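Local coordinates for leucyl-tRNA synthetase (Giardia intestinalis, PDB 3PZ6), which probably charges tRNA(Leu) with leucine using ATP, and whose CP1 editing domain, the part crystallised here, is associated with deacylating mischarged tRNA, at residues C98-T103 / I167-L172; G104-Y109 / E173-D178. The protein carries 2 engineered substitutions. One frame throughout, in Å; residues are numbered along the deposited sequence.

Interaction 1: residues C98-T103 / I167-L172; sequences CWVLPT and IFVLPL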
# COMPACT_ATOMS: atom_id res chain seq x y z
N CYS A 98 1.73 0.65 3.74
CA CYS A 98 0.62 -0.26 3.49
C CYS A 98 0.53 -1.29 4.62
O CYS A 98 1.36 -1.31 5.51
CB CYS A 98 0.73 -0.91 2.11
SG CYS A 98 2.16 -1.97 1.88
N TRP A 99 -0.51 -2.13 4.56
CA TRP A 99 -0.84 -3.04 5.66
C TRP A 99 -0.95 -4.47 5.17
O TRP A 99 -1.52 -4.73 4.11
CB TRP A 99 -2.17 -2.66 6.30
CG TRP A 99 -2.31 -1.26 6.79
CD1 TRP A 99 -3.17 -0.32 6.31
CD2 TRP A 99 -1.61 -0.64 7.88
NE1 TRP A 99 -3.05 0.85 7.02
CE2 TRP A 99 -2.10 0.68 8.00
CE3 TRP A 99 -0.62 -1.07 8.77
CZ2 TRP A 99 -1.63 1.59 8.96
CZ3 TRP A 99 -0.15 -0.18 9.73
CH2 TRP A 99 -0.66 1.14 9.81
N VAL A 100 -0.41 -5.41 5.95
CA VAL A 100 -0.65 -6.84 5.75
C VAL A 100 -1.01 -7.45 7.09
O VAL A 100 -0.67 -6.89 8.13
CB VAL A 100 0.57 -7.59 5.16
CG1 VAL A 100 0.98 -7.01 3.80
CG2 VAL A 100 1.74 -7.59 6.14
N LEU A 101 -1.73 -8.57 7.06
CA LEU A 101 -1.99 -9.33 8.29
C LEU A 101 -0.74 -10.12 8.65
O LEU A 101 -0.32 -11.01 7.88
CB LEU A 101 -3.20 -10.25 8.14
CG LEU A 101 -3.57 -11.07 9.38
CD1 LEU A 101 -4.07 -10.18 10.54
CD2 LEU A 101 -4.60 -12.15 9.05
N PRO A 102 -0.14 -9.82 9.81
CA PRO A 102 1.13 -10.44 10.22
C PRO A 102 1.08 -11.96 10.23
O PRO A 102 2.11 -12.61 10.04
CB PRO A 102 1.33 -9.91 11.64
CG PRO A 102 0.62 -8.59 11.63
CD PRO A 102 -0.60 -8.82 10.79
N THR A 103 -0.12 -12.51 10.42
CA THR A 103 -0.31 -13.96 10.46
C THR A 103 -0.93 -14.50 9.17
O THR A 103 -1.03 -15.70 8.97
CB THR A 103 -1.15 -14.37 11.67
OG1 THR A 103 -2.28 -13.50 11.79
CG2 THR A 103 -0.34 -14.28 12.93
N ILE A 167 7.93 3.07 0.45
CA ILE A 167 7.23 2.99 1.74
C ILE A 167 7.37 1.59 2.32
O ILE A 167 7.80 0.68 1.63
CB ILE A 167 5.73 3.39 1.62
CG1 ILE A 167 5.02 2.55 0.55
CG2 ILE A 167 5.59 4.89 1.35
CD1 ILE A 167 3.53 2.88 0.39
N PHE A 168 7.01 1.42 3.59
CA PHE A 168 7.14 0.14 4.25
C PHE A 168 5.82 -0.61 4.42
O PHE A 168 4.77 -0.01 4.62
CB PHE A 168 7.82 0.33 5.61
CG PHE A 168 9.28 0.62 5.52
CD1 PHE A 168 10.21 -0.40 5.66
CD2 PHE A 168 9.73 1.92 5.30
CE1 PHE A 168 11.57 -0.14 5.57
CE2 PHE A 168 11.10 2.19 5.20
CZ PHE A 168 12.02 1.16 5.35
N VAL A 169 5.89 -1.93 4.33
CA VAL A 169 4.76 -2.79 4.60
C VAL A 169 4.65 -2.94 6.11
O VAL A 169 5.58 -3.40 6.77
CB VAL A 169 4.98 -4.20 3.98
CG1 VAL A 169 3.85 -5.14 4.37
CG2 VAL A 169 5.13 -4.12 2.47
N LEU A 170 3.50 -2.55 6.67
CA LEU A 170 3.35 -2.49 8.11
C LEU A 170 2.21 -3.40 8.62
O LEU A 170 1.36 -3.83 7.84
CB LEU A 170 3.15 -1.04 8.55
CG LEU A 170 4.26 -0.04 8.24
CD1 LEU A 170 3.94 1.27 8.94
CD2 LEU A 170 5.64 -0.54 8.66
N PRO A 171 2.22 -3.70 9.94
CA PRO A 171 1.26 -4.63 10.52
C PRO A 171 -0.10 -4.02 10.85
O PRO A 171 -0.19 -3.02 11.58
CB PRO A 171 1.98 -5.09 11.80
CG PRO A 171 2.82 -3.96 12.18
CD PRO A 171 3.23 -3.27 10.92
N LEU A 172 -1.15 -4.62 10.30
CA LEU A 172 -2.51 -4.31 10.72
C LEU A 172 -3.21 -5.59 11.18
O LEU A 172 -3.52 -6.45 10.38
CB LEU A 172 -3.29 -3.61 9.60
CG LEU A 172 -4.67 -3.02 10.00
CD1 LEU A 172 -4.54 -1.92 11.06
CD2 LEU A 172 -5.40 -2.50 8.77
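Trp99 and Leu172 meet beside a short parallel pairing of strands 97-100 and 167-171. The tryptophan meets the second strand atom by atom from CB outward. Its CB rests on Leu172 CB, 3.6 Å away, and at CG the same leucine is still the neighbour, now through CD2 as well. With CG set anti to the carbonyl carbon (chi1 -55°), the indole swings past the second strand, and Leu172 CD2 lies over the five-membered ring, 4.1 Å from its centroid and 21° off the normal, a CH-pi contact offset toward the rim. Farther along the six-membered ring, CE3 has Leu170 O near the ring plane, and CZ3 packs on Leu170 CB at 3.6 Å; both ring atoms also lie close to Pro171 O. The pyrrole nitrogen NE1 turns elsewhere, to a hydrogen bond with Asp194 OD1, which should fix the rotation of the ring. Cys197 on helix 192-202 touches both Trp99 and Leu172.

The backbones are joined by four hydrogen bonds. Cys98 N reaches Phe168 O and Cys98 O takes Leu170 N; then Val100 N binds Leu170 O at 3.0 Å, and Leu172 N closes on Val100 O at 3.2 Å. Pro171, level with Val100, has no N-H to give, but a parallel ladder takes its bonds from the residues before and after it, so this pairing loses nothing.

On the sheet face away from the indole, Cys98 SG packs on Val169 CG2 at 3.7 Å, and Val100 CG1 meets Val169 CG1 at 3.5 Å, the two valines crossing at about a right angle. Strand 183-186 pairs antiparallel with the other edge of 97-100, making this parallel ladder an interior part of the mixed, curled sheet, consistent with the beta-barrel core of class Ia editing domains.

Interaction 2: residues G104-Y109 / E173-D178; sequences GRYGAY and ETIKMD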
# COMPACT_ATOMS: atom_id res chain seq x y z
N GLY A 104 -1.33 -13.59 8.30
CA GLY A 104 -1.91 -13.96 7.01
C GLY A 104 -1.06 -14.89 6.17
O GLY A 104 0.18 -14.85 6.22
N ARG A 105 -1.73 -15.74 5.41
CA ARG A 105 -1.07 -16.57 4.41
C ARG A 105 -1.39 -16.03 3.02
O ARG A 105 -2.53 -16.06 2.58
CB ARG A 105 -1.53 -18.02 4.54
CG ARG A 105 -0.58 -19.02 3.89
CD ARG A 105 -0.95 -20.46 4.24
NE ARG A 105 -2.12 -20.94 3.51
CZ ARG A 105 -2.42 -22.22 3.34
NH1 ARG A 105 -1.63 -23.17 3.83
NH2 ARG A 105 -3.52 -22.57 2.68
N TYR A 106 -0.36 -15.51 2.36
CA TYR A 106 -0.50 -14.98 1.02
C TYR A 106 0.17 -15.94 0.04
O TYR A 106 0.85 -16.88 0.45
CB TYR A 106 0.13 -13.58 0.94
CG TYR A 106 -0.50 -12.59 1.89
CD1 TYR A 106 -1.61 -11.82 1.51
CD2 TYR A 106 -0.00 -12.42 3.19
CE1 TYR A 106 -2.19 -10.92 2.38
CE2 TYR A 106 -0.58 -11.52 4.06
CZ TYR A 106 -1.68 -10.77 3.66
OH TYR A 106 -2.26 -9.88 4.53
N GLY A 107 -0.05 -15.72 -1.25
CA GLY A 107 0.58 -16.55 -2.26
C GLY A 107 1.11 -15.70 -3.39
O GLY A 107 0.59 -14.63 -3.67
N ALA A 108 2.17 -16.19 -4.03
CA ALA A 108 2.73 -15.55 -5.21
C ALA A 108 2.18 -16.21 -6.47
O ALA A 108 2.26 -17.44 -6.62
CB ALA A 108 4.25 -15.60 -5.18
N TYR A 109 1.62 -15.41 -7.37
CA TYR A 109 1.00 -15.92 -8.59
C TYR A 109 1.50 -15.15 -9.81
O TYR A 109 2.03 -14.05 -9.69
CB TYR A 109 -0.52 -15.78 -8.53
CG TYR A 109 -1.17 -16.40 -7.32
CD1 TYR A 109 -1.67 -17.71 -7.36
CD2 TYR A 109 -1.32 -15.68 -6.14
CE1 TYR A 109 -2.28 -18.28 -6.24
CE2 TYR A 109 -1.93 -16.24 -5.02
CZ TYR A 109 -2.41 -17.54 -5.08
OH TYR A 109 -3.01 -18.08 -3.97
N GLU A 173 -3.44 -5.68 12.48
CA GLU A 173 -3.94 -6.91 13.10
C GLU A 173 -5.41 -7.23 12.81
O GLU A 173 -5.87 -8.35 13.09
CB GLU A 173 -3.73 -6.86 14.62
CG GLU A 173 -2.27 -6.94 15.02
CD GLU A 173 -2.05 -6.59 16.49
OE1 GLU A 173 -1.10 -7.14 17.09
OE2 GLU A 173 -2.83 -5.77 17.05
N THR A 174 -6.14 -6.27 12.25
CA THR A 174 -7.57 -6.42 12.00
C THR A 174 -7.92 -6.72 10.54
O THR A 174 -9.10 -6.74 10.18
CB THR A 174 -8.35 -5.16 12.46
OG1 THR A 174 -7.95 -4.03 11.68
CG2 THR A 174 -8.11 -4.88 13.94
N ILE A 175 -6.91 -6.94 9.70
CA ILE A 175 -7.14 -7.29 8.30
C ILE A 175 -7.89 -8.61 8.18
O ILE A 175 -7.58 -9.58 8.88
CB ILE A 175 -5.82 -7.33 7.50
CG1 ILE A 175 -5.37 -5.91 7.16
CG2 ILE A 175 -6.00 -8.17 6.22
CD1 ILE A 175 -4.05 -5.81 6.44
N LYS A 176 -8.89 -8.64 7.30
CA LYS A 176 -9.66 -9.85 7.02
C LYS A 176 -9.27 -10.45 5.68
O LYS A 176 -9.49 -9.85 4.63
CB LYS A 176 -11.17 -9.57 7.06
CG LYS A 176 -11.68 -8.97 8.37
CD LYS A 176 -11.43 -9.89 9.56
CE LYS A 176 -11.89 -9.24 10.87
NZ LYS A 176 -11.53 -10.09 12.06
N MET A 177 -8.70 -11.65 5.72
CA MET A 177 -8.25 -12.36 4.52
C MET A 177 -9.41 -12.83 3.63
O MET A 177 -9.19 -13.45 2.58
CB MET A 177 -7.36 -13.54 4.90
CG MET A 177 -6.11 -13.18 5.72
SD MET A 177 -4.84 -12.30 4.78
CE MET A 177 -4.32 -13.57 3.64
N ASP A 178 -10.63 -12.55 4.06
CA ASP A 178 -11.84 -12.90 3.31
C ASP A 178 -12.45 -11.69 2.59
O ASP A 178 -13.44 -11.82 1.87
CB ASP A 178 -12.87 -13.57 4.24
CG ASP A 178 -13.08 -12.79 5.53
OD1 ASP A 178 -12.20 -12.87 6.43
OD2 ASP A 178 -14.12 -12.11 5.66
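Met177 lays its thioether end across Tyr106, and almost everything tight in this contact happens there. The methyl CE stands over one face of the phenol ring, 3.9 Å from the centroid and 19° off the normal, displaced toward the rim on the CE1 side, where it comes within 3.6 Å of Tyr106 CE1. The sulfur sits more obliquely, 4.3 Å from the centroid, with Tyr106 OH as its nearest ring-side neighbour at 3.5 Å. The methionine chain is bent twice, at chi2 (-71°) and chi3 (-67°), and these bends bring CE back over the ring and leave SD beside its hydroxyl end; overall the two side chains cross at about a right angle. CE also lies against the backbone carbonyl of Arg105.

Away from the ring the packing thins. Gly104 CA touches Met177 SD at 4.0 Å, and Ile175 approaches the phenol only through CG2, 4.4 Å from Tyr106 OH. On the solvent side Arg105 sends its long side chain away from 173-178, toward a long, weak ion pair with Glu146. No hydrogen bond spans the two segments, and just 163 Å² is buried between them.

The buried hydroxyl of Tyr106 is served from outside instead: it bonds to Gly182 O, a backbone group that helps hold the ring in place beside the methionine. Met177 itself is partly exposed and also touches Leu101 and Ser120, whereas Tyr106 packs on Ile118 and Val100. The contact therefore ties the irregular linker between strands 167-171 and 183-186 to the start of strand 105-110, itself held between strands 115-120 and 143-148. Such a methionine set against a tyrosine ring is a Met-aromatic contact, here packing a loop against the start of an interior strand of the mixed sheet.

How the interactions relate
Each contact carries on from the other: both segments run on from the parallel ladder of interaction 1, and their next residues meet again in interaction 2, with centres about 10 Å apart. Interaction 1 is the more central, two paired strands joined by backbone hydrogen bonds and apolar side chains, burying 555 Å². Interaction 2 lies farther out, where a strand faces a loop; packing without any hydrogen bond joins them, and its flanks reach solvent. The two are stitched together by Tyr106 OH, 2.9 Å from Leu101 N in a probable hydrogen bond, and by Ile175 CD1, packed on the backbone of Trp99 and Val100. Both reach the same mixed sheet, interaction 2 through strand 105-110 alone.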